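D-alanyl transferase DltD (Enterococcus faecium TX0133A04, PDB 6PFX) probably transfers D-alanine to lipoteichoic acid, a step in the biogenesis of the Gram-positive cell wall. Local coordinates at residues K215-E219 and T220-I224; S57-A60 and E61-R65; N156-L159 and T160-Q164. All blocks are in the same frame, centred on the assembly; numbering follows the deposited sequence.

Contact 1: K215-E219 and T220-I224; sequences KQYQE and TELSI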
loop_
_atom_site.group_PDB
_atom_site.type_symbol
_atom_site.label_atom_id
_atom_site.label_comp_id
_atom_site.label_asym_id
_atom_site.label_seq_id
_atom_site.Cartn_x
_atom_site.Cartn_y
_atom_site.Cartn_z
ATOM N N LYS A 215 -9.925 8.922 -27.307
ATOM C CA LYS A 215 -10.356 7.582 -27.694
ATOM C C LYS A 215 -9.175 6.625 -27.780
ATOM O O LYS A 215 -9.284 5.451 -27.404
ATOM C CB LYS A 215 -11.044 7.622 -29.061
ATOM C CG LYS A 215 -12.424 8.249 -29.095
ATOM C CD LYS A 215 -13.012 8.148 -30.507
ATOM C CE LYS A 215 -14.403 8.762 -30.605
ATOM N NZ LYS A 215 -14.961 8.663 -31.990
ATOM N N GLN A 216 -8.053 7.100 -28.309
ATOM C CA GLN A 216 -6.855 6.295 -28.466
ATOM C C GLN A 216 -5.819 6.742 -27.450
ATOM O O GLN A 216 -5.622 7.941 -27.233
ATOM C CB GLN A 216 -6.276 6.457 -29.869
ATOM C CG GLN A 216 -7.241 6.077 -30.972
ATOM C CD GLN A 216 -7.573 4.595 -30.970
ATOM O OE1 GLN A 216 -6.738 3.755 -30.626
ATOM N NE2 GLN A 216 -8.801 4.269 -31.360
ATOM N N TYR A 217 -5.147 5.779 -26.842
ATOM C CA TYR A 217 -4.126 6.106 -25.863
ATOM C C TYR A 217 -2.929 6.725 -26.572
ATOM O O TYR A 217 -2.400 6.162 -27.533
ATOM C CB TYR A 217 -3.697 4.836 -25.146
ATOM C CG TYR A 217 -2.766 5.059 -23.990
ATOM C CD1 TYR A 217 -1.404 5.244 -24.192
ATOM C CD2 TYR A 217 -3.252 5.066 -22.700
ATOM C CE1 TYR A 217 -0.553 5.448 -23.128
ATOM C CE2 TYR A 217 -2.410 5.254 -21.632
ATOM C CZ TYR A 217 -1.061 5.426 -21.855
ATOM O OH TYR A 217 -0.202 5.633 -20.800
ATOM N N GLN A 218 -2.500 7.886 -26.092
ATOM C CA GLN A 218 -1.355 8.600 -26.654
ATOM C C GLN A 218 -0.744 9.338 -25.469
ATOM O O GLN A 218 -1.373 10.247 -24.921
ATOM C CB GLN A 218 -1.811 9.544 -27.763
ATOM C CG GLN A 218 -0.802 9.715 -28.894
ATOM C CD GLN A 218 0.506 10.337 -28.428
ATOM O OE1 GLN A 218 0.513 11.194 -27.549
ATOM N NE2 GLN A 218 1.623 9.904 -29.018
ATOM N N GLU A 219 0.444 8.908 -25.031
ATOM C CA GLU A 219 0.984 9.408 -23.769
ATOM C C GLU A 219 1.122 10.927 -23.762
ATOM O O GLU A 219 0.898 11.555 -22.724
ATOM C CB GLU A 219 2.306 8.722 -23.423
ATOM C CG GLU A 219 2.810 9.053 -22.049
ATOM C CD GLU A 219 3.521 10.398 -22.014
ATOM O OE1 GLU A 219 3.872 10.902 -23.108
ATOM O OE2 GLU A 219 3.710 10.964 -20.906
ATOM N N THR A 220 1.506 11.538 -24.891
ATOM C CA THR A 220 1.751 12.979 -24.873
ATOM C C THR A 220 0.443 13.760 -24.848
ATOM O O THR A 220 0.347 14.777 -24.155
ATOM C CB THR A 220 2.603 13.405 -26.066
ATOM O OG1 THR A 220 3.867 12.740 -26.009
ATOM C CG2 THR A 220 2.863 14.920 -26.071
ATOM N N GLU A 221 -0.565 13.327 -25.618
ATOM C CA GLU A 221 -1.894 13.916 -25.461
ATOM C C GLU A 221 -2.342 13.831 -24.010
ATOM O O GLU A 221 -2.886 14.799 -23.456
ATOM C CB GLU A 221 -2.896 13.198 -26.371
ATOM C CG GLU A 221 -2.567 13.375 -27.844
ATOM C CD GLU A 221 -3.458 12.579 -28.779
ATOM O OE1 GLU A 221 -4.336 11.830 -28.300
ATOM O OE2 GLU A 221 -3.262 12.701 -30.009
ATOM N N LEU A 222 -2.115 12.676 -23.376
ATOM C CA LEU A 222 -2.491 12.503 -21.978
ATOM C C LEU A 222 -1.690 13.424 -21.066
ATOM O O LEU A 222 -2.246 14.005 -20.131
ATOM C CB LEU A 222 -2.328 11.044 -21.546
ATOM C CG LEU A 222 -3.330 10.055 -22.123
ATOM C CD1 LEU A 222 -2.985 8.638 -21.745
ATOM C CD2 LEU A 222 -4.720 10.369 -21.635
ATOM N N SER A 223 -0.385 13.567 -21.322
ATOM C CA SER A 223 0.447 14.465 -20.529
ATOM C C SER A 223 -0.032 15.907 -20.645
ATOM O O SER A 223 -0.121 16.624 -19.641
ATOM C CB SER A 223 1.891 14.342 -21.010
ATOM O OG SER A 223 2.736 15.253 -20.340
ATOM N N ILE A 224 -0.348 16.343 -21.866
ATOM C CA ILE A 224 -0.864 17.691 -22.073
ATOM C C ILE A 224 -2.139 17.897 -21.273
ATOM O O ILE A 224 -2.322 18.933 -20.622
ATOM C CB ILE A 224 -1.087 17.945 -23.573
ATOM C CG1 ILE A 224 0.256 18.110 -24.275
ATOM C CG2 ILE A 224 -1.979 19.159 -23.780
ATOM C CD1 ILE A 224 0.142 17.999 -25.770
HETATM O O HOH W 1 4.424 10.773 -27.800
#

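Contact 2: S57-A60 and E61-R65; sequences SVLA and EKYQR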
loop_
_atom_site.group_PDB
_atom_site.type_symbol
_atom_site.label_atom_id
_atom_site.label_comp_id
_atom_site.label_asym_id
_atom_site.label_seq_id
_atom_site.Cartn_x
_atom_site.Cartn_y
_atom_site.Cartn_z
ATOM N N SER A 57 -7.618 2.861 -12.411
ATOM C CA SER A 57 -8.899 2.255 -12.741
ATOM C C SER A 57 -9.544 2.945 -13.937
ATOM O O SER A 57 -10.232 2.289 -14.729
ATOM C CB SER A 57 -9.835 2.329 -11.537
ATOM O OG SER A 57 -9.296 1.652 -10.408
ATOM N N VAL A 58 -9.333 4.259 -14.082
ATOM C CA VAL A 58 -9.904 4.999 -15.206
ATOM C C VAL A 58 -9.207 4.616 -16.509
ATOM O O VAL A 58 -9.857 4.326 -17.518
ATOM C CB VAL A 58 -9.852 6.519 -14.960
ATOM C CG1 VAL A 58 -10.496 7.240 -16.166
ATOM C CG2 VAL A 58 -10.525 6.892 -13.659
ATOM N N LEU A 59 -7.875 4.580 -16.506
ATOM C CA LEU A 59 -7.169 4.193 -17.722
ATOM C C LEU A 59 -7.519 2.769 -18.144
ATOM O O LEU A 59 -7.729 2.499 -19.331
ATOM C CB LEU A 59 -5.665 4.340 -17.519
ATOM C CG LEU A 59 -5.179 5.771 -17.297
ATOM C CD1 LEU A 59 -3.708 5.750 -16.946
ATOM C CD2 LEU A 59 -5.433 6.645 -18.522
ATOM N N ALA A 60 -7.573 1.839 -17.191
ATOM C CA ALA A 60 -7.869 0.458 -17.551
ATOM C C ALA A 60 -9.243 0.340 -18.199
ATOM O O ALA A 60 -9.421 -0.409 -19.166
ATOM C CB ALA A 60 -7.789 -0.434 -16.312
ATOM N N GLU A 61 -10.226 1.073 -17.674
ATOM C CA GLU A 61 -11.580 1.010 -18.213
ATOM C C GLU A 61 -11.669 1.688 -19.576
ATOM O O GLU A 61 -12.207 1.110 -20.527
ATOM C CB GLU A 61 -12.548 1.651 -17.220
ATOM C CG GLU A 61 -13.958 1.859 -17.752
ATOM C CD GLU A 61 -14.921 2.344 -16.679
ATOM O OE1 GLU A 61 -15.050 1.661 -15.639
ATOM O OE2 GLU A 61 -15.538 3.413 -16.873
ATOM N N LYS A 62 -11.125 2.902 -19.700
ATOM C CA LYS A 62 -11.244 3.648 -20.950
ATOM C C LYS A 62 -10.612 2.894 -22.113
ATOM O O LYS A 62 -11.153 2.870 -23.226
ATOM C CB LYS A 62 -10.552 5.003 -20.793
ATOM C CG LYS A 62 -10.549 5.875 -22.050
ATOM C CD LYS A 62 -11.952 6.103 -22.581
ATOM C CE LYS A 62 -11.935 7.119 -23.722
ATOM N NZ LYS A 62 -13.320 7.395 -24.230
ATOM N N TYR A 63 -9.440 2.324 -21.895
ATOM C CA TYR A 63 -8.676 1.668 -22.949
ATOM C C TYR A 63 -8.916 0.168 -22.966
ATOM O O TYR A 63 -8.177 -0.565 -23.628
ATOM C CB TYR A 63 -7.213 2.097 -22.841
ATOM C CG TYR A 63 -7.134 3.605 -22.987
ATOM C CD1 TYR A 63 -7.535 4.216 -24.167
ATOM C CD2 TYR A 63 -6.730 4.420 -21.937
ATOM C CE1 TYR A 63 -7.513 5.582 -24.307
ATOM C CE2 TYR A 63 -6.692 5.799 -22.079
ATOM C CZ TYR A 63 -7.093 6.370 -23.268
ATOM O OH TYR A 63 -7.074 7.740 -23.428
ATOM N N GLN A 64 -9.961 -0.286 -22.278
ATOM C CA GLN A 64 -10.482 -1.643 -22.405
ATOM C C GLN A 64 -9.407 -2.690 -22.161
ATOM O O GLN A 64 -9.285 -3.681 -22.886
ATOM C CB GLN A 64 -11.152 -1.829 -23.761
ATOM C CG GLN A 64 -12.347 -0.935 -23.934
ATOM C CD GLN A 64 -13.116 -1.255 -25.188
ATOM O OE1 GLN A 64 -14.273 -1.663 -25.128
ATOM N NE2 GLN A 64 -12.475 -1.080 -26.336
ATOM N N ARG A 65 -8.637 -2.476 -21.102
ATOM C CA ARG A 65 -7.549 -3.380 -20.795
ATOM C C ARG A 65 -8.088 -4.670 -20.185
ATOM O O ARG A 65 -9.230 -4.753 -19.726
ATOM C CB ARG A 65 -6.552 -2.693 -19.869
ATOM C CG ARG A 65 -6.017 -1.396 -20.434
ATOM C CD ARG A 65 -4.884 -0.858 -19.571
ATOM N NE ARG A 65 -4.367 0.369 -20.158
ATOM C CZ ARG A 65 -3.530 1.200 -19.557
ATOM N NH1 ARG A 65 -3.097 0.930 -18.344
ATOM N NH2 ARG A 65 -3.147 2.303 -20.182
HETATM O O HOH W 2 -11.230 -3.193 -18.932
#

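Contact 3: N156-L159 and T160-Q164; sequences NDTL and TAILQ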
loop_
_atom_site.group_PDB
_atom_site.type_symbol
_atom_site.label_atom_id
_atom_site.label_comp_id
_atom_site.label_asym_id
_atom_site.label_seq_id
_atom_site.Cartn_x
_atom_site.Cartn_y
_atom_site.Cartn_z
ATOM N N ASN A 156 -7.805 -9.173 24.203
ATOM C CA ASN A 156 -8.215 -10.549 23.936
ATOM C C ASN A 156 -7.205 -11.476 24.598
ATOM O O ASN A 156 -6.126 -11.719 24.056
ATOM C CB ASN A 156 -8.233 -10.748 22.423
ATOM C CG ASN A 156 -8.844 -12.064 22.002
ATOM O OD1 ASN A 156 -8.819 -13.047 22.742
ATOM N ND2 ASN A 156 -9.393 -12.090 20.795
ATOM N N ASP A 157 -7.569 -12.019 25.768
ATOM C CA ASP A 157 -6.609 -12.790 26.556
ATOM C C ASP A 157 -6.286 -14.135 25.911
ATOM O O ASP A 157 -5.139 -14.596 25.970
ATOM C CB ASP A 157 -7.127 -12.991 27.982
ATOM C CG ASP A 157 -7.042 -11.728 28.818
ATOM O OD1 ASP A 157 -6.192 -10.863 28.508
ATOM O OD2 ASP A 157 -7.823 -11.602 29.786
ATOM N N THR A 158 -7.274 -14.792 25.312
ATOM C CA THR A 158 -7.002 -16.051 24.626
ATOM C C THR A 158 -6.022 -15.843 23.479
ATOM O O THR A 158 -5.034 -16.576 23.348
ATOM C CB THR A 158 -8.319 -16.655 24.149
ATOM O OG1 THR A 158 -9.176 -16.837 25.286
ATOM C CG2 THR A 158 -8.084 -17.988 23.466
ATOM N N LEU A 159 -6.267 -14.833 22.643
ATOM C CA LEU A 159 -5.350 -14.550 21.542
ATOM C C LEU A 159 -3.969 -14.174 22.060
ATOM O O LEU A 159 -2.951 -14.613 21.514
ATOM C CB LEU A 159 -5.925 -13.442 20.658
ATOM C CG LEU A 159 -4.995 -12.790 19.631
ATOM C CD1 LEU A 159 -4.621 -13.788 18.553
ATOM C CD2 LEU A 159 -5.647 -11.564 19.011
ATOM N N THR A 160 -3.913 -13.364 23.116
ATOM C CA THR A 160 -2.625 -12.915 23.630
ATOM C C THR A 160 -1.749 -14.093 24.044
ATOM O O THR A 160 -0.541 -14.105 23.771
ATOM C CB THR A 160 -2.857 -11.953 24.798
ATOM O OG1 THR A 160 -3.430 -10.730 24.310
ATOM C CG2 THR A 160 -1.559 -11.660 25.500
ATOM N N ALA A 161 -2.326 -15.088 24.718
ATOM C CA ALA A 161 -1.525 -16.231 25.143
ATOM C C ALA A 161 -1.027 -17.020 23.941
ATOM O O ALA A 161 0.099 -17.531 23.943
ATOM C CB ALA A 161 -2.339 -17.124 26.075
ATOM N N ILE A 162 -1.851 -17.122 22.901
ATOM C CA ILE A 162 -1.416 -17.784 21.677
ATOM C C ILE A 162 -0.269 -17.009 21.039
ATOM O O ILE A 162 0.735 -17.596 20.618
ATOM C CB ILE A 162 -2.615 -17.990 20.731
ATOM C CG1 ILE A 162 -3.517 -19.109 21.267
ATOM C CG2 ILE A 162 -2.120 -18.270 19.330
ATOM C CD1 ILE A 162 -4.909 -19.075 20.690
ATOM N N LEU A 163 -0.374 -15.680 20.999
ATOM C CA LEU A 163 0.702 -14.901 20.400
ATOM C C LEU A 163 1.990 -15.024 21.206
ATOM O O LEU A 163 3.083 -15.035 20.631
ATOM C CB LEU A 163 0.311 -13.433 20.282
ATOM C CG LEU A 163 -0.832 -13.108 19.332
ATOM C CD1 LEU A 163 -1.151 -11.614 19.390
ATOM C CD2 LEU A 163 -0.526 -13.550 17.900
ATOM N N GLN A 164 1.893 -15.100 22.538
ATOM C CA GLN A 164 3.091 -15.323 23.347
ATOM C C GLN A 164 3.772 -16.651 23.001
ATOM O O GLN A 164 5.005 -16.742 22.981
ATOM C CB GLN A 164 2.740 -15.263 24.835
ATOM C CG GLN A 164 2.332 -13.879 25.344
ATOM C CD GLN A 164 3.488 -12.894 25.393
ATOM O OE1 GLN A 164 4.611 -13.207 24.988
ATOM N NE2 GLN A 164 3.216 -11.691 25.888
#

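Contact 1: K215-E219 and T220-I224
The side-chain amide of Gln218 folds back onto the first turn of helix 219-233, where its OE1 accepts a hydrogen bond from Glu221 N (3.1 Å). The bond is nearly straight at 163°, and the N-H arrives in the plane of the amide carbonyl. A weak, bent bond reaches the same OE1 from Thr220 N at 2.9 Å, so one oxygen serves two amides of a turn that has no preceding helical carbonyls. Glutamine can do this because its chain bends about the CB-CG bond (chi2 -63°) and turns the amide toward the start of the helix. The other arm of that amide, NE2, is linked through a water molecule to Thr220 OG1, while Glu221 lays its chain across Gln218 at about a right angle, Glu221 OE1 lying 3.4 Å from Gln218 CB. The backbone starts the helical ladder here, with Leu222 N bonding to Gln218 O (3.0 Å) and Ser223 N to Glu219 O (2.8 Å).

On the apolar side, Leu222 CD1 sits over one face of the Tyr217 ring, 3.7 Å from its centroid, in a CH-pi contact. Tyr217 is held at its far end by Gln359, and Ser223 OG by Lys352, both on helix 351-365, whose Leu355 packs on Leu222. A capping side chain at Gln218, bracketed by an apolar pair formed by the residue before it and the fourth after it, is a helix N-cap with a hydrophobic staple.

Contact 2: S57-A60 and E61-R65
Arg65 N reaches back to Ala60 O over 2.9 Å, at an N-H...O angle of 167° and in the plane of the carbonyl, and so closes the carboxyl end of helix 56-62. Inside this wide loop, Gln64 N bonds to Glu61 O (3.2 Å). The two bonds together make a Schellman motif, whose C-prime residue, Gln64, takes the left-handed backbone conformation (phi 55°) that reverses the chain. Before the reversal, ordinary helical bonds run from Lys62 N to Val58 O at 2.9 Å and from Tyr63 N to Leu59 O at 3.1 Å. A water donates to Arg65 O and, weakly, to Ala60 O, bridging the turn.

The side chains then pack back along the last turn. Leu59 and Tyr63 lie side by side, with Leu59 CD2 in the plane of the ring at its edge, 3.9 Å from Tyr63 CE2. Lys62, bent at chi2, sets its CG 3.6 Å above the ring plane and over its centre, using the aliphatic part of the chain. Arg65, extended from CG to NE, passes CD over Ala60 CA (3.8 Å), for which a small alanine is well suited, and turns a guanidinium face to Leu59 CB.

Tyr63 OH bonds to Pro214 O, and Arg65 makes a salt bridge to Asp358 of helix 351-365. Helix 56-62 is the helix of the beta-alpha-beta unit between strands 39-43 and 68-71: Ser57 and Ala60 rest on strand 68-71, Val58 on helix 203-210.

Contact 3: N156-L159 and T160-Q164
Helix 157-167 begins at an N-cap formed by Asn156, and the backbone oxygen of that residue is gripped by Thr160 one turn further on. Asn156 O accepts from both Thr160 N and Thr160 OG1, each at 2.9 Å. The amide lies only slightly tilted from the carbonyl plane, whereas the hydroxyl comes in from above it, 44° out, so the two donors use different approaches to one oxygen. Thr160 can make the second bond because its OG1 stands beside its own backbone N (chi1 -69°), opposite the carbonyl carbon, and therefore faces back down the helix.

The cap itself is the Asn156 side chain. OD1 takes the first-turn amide of Leu159 at 3.1 Å in a nearly straight bond (172°), although the donor stands well above the plane of the carboxamide. ND2 is bound to Tyr127 OH on helix 123-132, which helps fix the rotation of the cap. Asparagine suits the place, since its short side chain offers an acceptor to the helix and a donor to a neighbour. Asp157, at the first helical position, is exposed; its negative charge probably interacts favourably with the helix dipole.

Beyond the cap the ladder continues with Ala161 N to Asp157 O and with Leu163 N to Leu159 O (2.8 Å). The inner face is apolar: Leu159 CD1 meets Leu163 CG at 3.9 Å, the two side chains crossing obliquely. Leu130 of helix 123-132 touches Leu159 and Ile162, Trp129 lies on Leu163, and Val153 of helix 151-154 packs on both leucines.

The polar groups of Asn156 and Thr160 thus secure the start of the helix, Asn156 OD1 taking one first-turn amide, while Leu159, Ile162 and Leu163 set its apolar side on neighbouring helices.

Overall arrangement
Contacts 1 and 2 are neighbours, their centres about 13 Å apart, and they touch: Tyr217 CE2 lies 3.4 Å from Arg65 NH2, and the rings of Tyr217 and Tyr63 meet edge-to-face. The start of helix 219-233 is thereby joined to the end of helix 56-62, and helix 351-365 holds both, through Gln359 and Asp358. Contact 3 lies on the opposite side of the chain's centre, about 55 Å from contact 1 and 46 Å from contact 2 between centres. All three are helix ends. A possible Ser46-His348-Asp345 triad, in keeping with the SGNH hydrolase clan, includes no residue of these segments.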